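Local coordinates for Hydrogenase/urease maturation factor HypB (Helicobacter pylori, PDB 4LPS), which binds GTP and hydrolyses it with low intrinsic activity, which is essential for nickel insertion into [NiFe] hydrogenase, and is also required for urease maturation, at residues L229-R233 against E234-S238. Numbering follows the deposited sequence.
Sequences LEKKR and ENYQS
Tyr236 N turns back to Lys231 O (3.0 Å) and Asn235 N bonds weakly to Lys232 O, a Schellman motif that ends helix 218-234, with Asn235 as its C-prime residue at positive phi (52°). One residue earlier, Glu234 N still makes a regular helical bond to Glu230 O. A water donates to the side-chain amide of Asn235, whose OD1 also accepts from Gln237 NE2 at 3.0 Å in a nearly straight bond.

Along the helix flank, Glu234 reaches back in an extended chain between Glu230 and Lys231. Its OE1 forms a long salt bridge with Lys231 NZ (3.4 Å), whose hydrogen bond is weak, and a second water links Glu234 OE2 to the same ammonium through a weak bond. A bend at chi2 (-59°) brings Lys231 CD to Tyr236 CB at 3.5 Å, the two side chains running side by side, and another at chi4 (-87°) turns NZ toward Glu234. The Tyr236 hydroxyl is hydrogen-bonded to Asp177 OD1, while its carbonyl accepts from the Tyr47 hydroxyl, joining the outgoing loop to the start of strand 47-52 of the central parallel sheet.

Glu234 OE2 lies 2.8 Å from Glu230 OE2, a spacing short enough to suggest that one acid may be protonated; the carboxylate planes are nearly perpendicular. The other oxygen, Glu230 OE1, sits at the edge of the Arg233 guanidinium, close to its plane, taking NH1 on its anti lone pair (2.9 Å) and NE from the syn side, out of the carboxylate plane (3.0 Å).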
ATOM      1  N   LEU A 229       1.612 -10.766   7.864  1.00 18.90           N
ATOM      2  CA  LEU A 229       1.943 -11.175   9.222  1.00 22.08           C
ATOM      3  C   LEU A 229       3.306 -11.853   9.265  1.00 23.44           C
ATOM      4  O   LEU A 229       4.089 -11.637  10.192  1.00 21.71           O
ATOM      5  CB  LEU A 229       0.871 -12.117   9.780  1.00 24.85           C
ATOM      6  CG  LEU A 229      -0.433 -11.485  10.275  1.00 26.45           C
ATOM      7  CD1 LEU A 229      -1.351 -12.547  10.860  1.00 31.54           C
ATOM      8  CD2 LEU A 229      -0.147 -10.398  11.302  1.00 25.86           C
ATOM      9  N   GLU A 230       3.581 -12.680   8.263  1.00 24.31           N
ATOM     10  CA  GLU A 230       4.852 -13.388   8.200  1.00 27.18           C
ATOM     11  C   GLU A 230       5.986 -12.424   7.864  1.00 23.32           C
ATOM     12  O   GLU A 230       7.106 -12.573   8.357  1.00 24.17           O
ATOM     13  CB  GLU A 230       4.783 -14.520   7.172  1.00 33.91           C
ATOM     14  CG  GLU A 230       6.135 -15.115   6.796  1.00 39.27           C
ATOM     15  CD  GLU A 230       6.819 -15.817   7.959  1.00 44.99           C
ATOM     16  OE1 GLU A 230       6.138 -16.154   8.953  1.00 48.80           O
ATOM     17  OE2 GLU A 230       8.048 -16.031   7.880  1.00 44.11           O
ATOM     18  N   LYS A 231       5.694 -11.432   7.029  1.00 21.14           N
ATOM     19  CA  LYS A 231       6.695 -10.438   6.657  1.00 20.32           C
ATOM     20  C   LYS A 231       7.117  -9.612   7.870  1.00 21.52           C
ATOM     21  O   LYS A 231       8.300  -9.314   8.037  1.00 21.04           O
ATOM     22  CB  LYS A 231       6.173  -9.546   5.531  1.00 18.83           C
ATOM     23  CG  LYS A 231       6.366 -10.180   4.158  1.00 20.24           C
ATOM     24  CD  LYS A 231       7.847 -10.455   3.925  1.00 27.04           C
ATOM     25  CE  LYS A 231       8.088 -11.214   2.636  1.00 30.82           C
ATOM     26  NZ  LYS A 231       7.976 -12.679   2.874  1.00 32.16           N
ATOM     27  N   LYS A 232       6.150  -9.239   8.705  1.00 19.74           N
ATOM     28  CA  LYS A 232       6.460  -8.548   9.951  1.00 19.92           C
ATOM     29  C   LYS A 232       7.283  -9.445  10.863  1.00 21.47           C
ATOM     30  O   LYS A 232       8.210  -8.986  11.532  1.00 24.84           O
ATOM     31  CB  LYS A 232       5.187  -8.107  10.675  1.00 18.30           C
ATOM     32  CG  LYS A 232       5.468  -7.500  12.045  1.00 19.68           C
ATOM     33  CD  LYS A 232       4.221  -6.967  12.723  1.00 22.59           C
ATOM     34  CE  LYS A 232       4.554  -6.482  14.129  1.00 26.80           C
ATOM     35  NZ  LYS A 232       4.933  -5.036  14.143  1.00 24.67           N
ATOM     36  N   ARG A 233       6.930 -10.727  10.880  1.00 26.65           N
ATOM     37  CA  ARG A 233       7.634 -11.729  11.676  1.00 28.97           C
ATOM     38  C   ARG A 233       9.111 -11.798  11.304  1.00 24.66           C
ATOM     39  O   ARG A 233       9.981 -11.829  12.173  1.00 26.86           O
ATOM     40  CB  ARG A 233       6.986 -13.101  11.490  1.00 34.49           C
ATOM     41  CG  ARG A 233       7.060 -14.000  12.707  1.00 42.90           C
ATOM     42  CD  ARG A 233       5.727 -14.694  12.939  1.00 49.49           C
ATOM     43  NE  ARG A 233       5.239 -15.349  11.723  1.00 51.62           N
ATOM     44  CZ  ARG A 233       3.957 -15.574  11.449  1.00 47.70           C
ATOM     45  NH1 ARG A 233       3.618 -16.180  10.318  1.00 42.44           N
ATOM     46  NH2 ARG A 233       3.014 -15.196  12.300  1.00 47.43           N
ATOM     47  N   GLU A 234       9.378 -11.849  10.003  1.00 22.20           N
ATOM     48  CA  GLU A 234      10.740 -11.861   9.479  1.00 26.50           C
ATOM     49  C   GLU A 234      11.408 -10.501   9.621  1.00 24.92           C
ATOM     50  O   GLU A 234      12.629 -10.385   9.497  1.00 27.05           O
ATOM     51  CB  GLU A 234      10.741 -12.266   8.004  1.00 28.91           C
ATOM     52  CG  GLU A 234      10.049 -13.584   7.699  1.00 33.76           C
ATOM     53  CD  GLU A 234       9.940 -13.845   6.206  1.00 38.68           C
ATOM     54  OE1 GLU A 234      10.255 -12.928   5.415  1.00 37.01           O
ATOM     55  OE2 GLU A 234       9.545 -14.966   5.823  1.00 41.73           O
ATOM     56  N   ASN A 235      10.591  -9.480   9.877  1.00 24.40           N
ATOM     57  CA  ASN A 235      11.004  -8.083   9.788  1.00 21.21           C
ATOM     58  C   ASN A 235      11.657  -7.798   8.436  1.00 21.99           C
ATOM     59  O   ASN A 235      12.774  -7.283   8.366  1.00 19.91           O
ATOM     60  CB  ASN A 235      11.954  -7.703  10.931  1.00 20.66           C
ATOM     61  CG  ASN A 235      12.219  -6.204  10.989  1.00 19.99           C
ATOM     62  OD1 ASN A 235      11.310  -5.396  10.801  1.00 18.98           O
ATOM     63  ND2 ASN A 235      13.467  -5.830  11.239  1.00 20.74           N
ATOM     64  N   TYR A 236      10.970  -8.174   7.361  1.00 22.95           N
ATOM     65  CA  TYR A 236      11.406  -7.790   6.025  1.00 24.66           C
ATOM     66  C   TYR A 236      11.390  -6.277   5.886  1.00 17.79           C
ATOM     67  O   TYR A 236      10.370  -5.634   6.132  1.00 16.86           O
ATOM     68  CB  TYR A 236      10.529  -8.421   4.942  1.00 20.62           C
ATOM     69  CG  TYR A 236      10.862  -7.932   3.548  1.00 18.00           C
ATOM     70  CD1 TYR A 236      11.903  -8.496   2.821  1.00 19.11           C
ATOM     71  CD2 TYR A 236      10.139  -6.899   2.962  1.00 16.87           C
ATOM     72  CE1 TYR A 236      12.212  -8.047   1.550  1.00 19.16           C
ATOM     73  CE2 TYR A 236      10.441  -6.442   1.695  1.00 21.16           C
ATOM     74  CZ  TYR A 236      11.477  -7.021   0.993  1.00 22.40           C
ATOM     75  OH  TYR A 236      11.776  -6.566  -0.271  1.00 20.50           O
ATOM     76  N   GLN A 237      12.517  -5.717   5.467  1.00 18.32           N
ATOM     77  CA  GLN A 237      12.616  -4.280   5.266  1.00 17.86           C
ATOM     78  C   GLN A 237      13.226  -4.014   3.905  1.00 19.69           C
ATOM     79  O   GLN A 237      14.408  -4.290   3.683  1.00 19.45           O
ATOM     80  CB  GLN A 237      13.455  -3.628   6.366  1.00 18.51           C
ATOM     81  CG  GLN A 237      12.847  -3.747   7.756  1.00 18.31           C
ATOM     82  CD  GLN A 237      11.740  -2.741   7.993  1.00 18.55           C
ATOM     83  OE1 GLN A 237      11.605  -1.761   7.259  1.00 16.87           O
ATOM     84  NE2 GLN A 237      10.935  -2.980   9.022  1.00 17.17           N
ATOM     85  N   SER A 238      12.410  -3.483   2.997  1.00 17.42           N
ATOM     86  CA  SER A 238      12.834  -3.246   1.622  1.00 17.89           C
ATOM     87  C   SER A 238      14.067  -2.353   1.559  1.00 24.15           C
ATOM     88  O   SER A 238      14.155  -1.336   2.251  1.00 18.90           O
ATOM     89  CB  SER A 238      11.696  -2.621   0.814  1.00 18.26           C
ATOM     90  OG  SER A 238      12.117  -2.302  -0.500  1.00 18.51           O
TER
HETATM   91  O   HOH W   1       9.336 -15.516   3.203  1.00 41.15           O
HETATM   92  O   HOH W   2       8.986  -6.646  12.003  1.00 27.43           O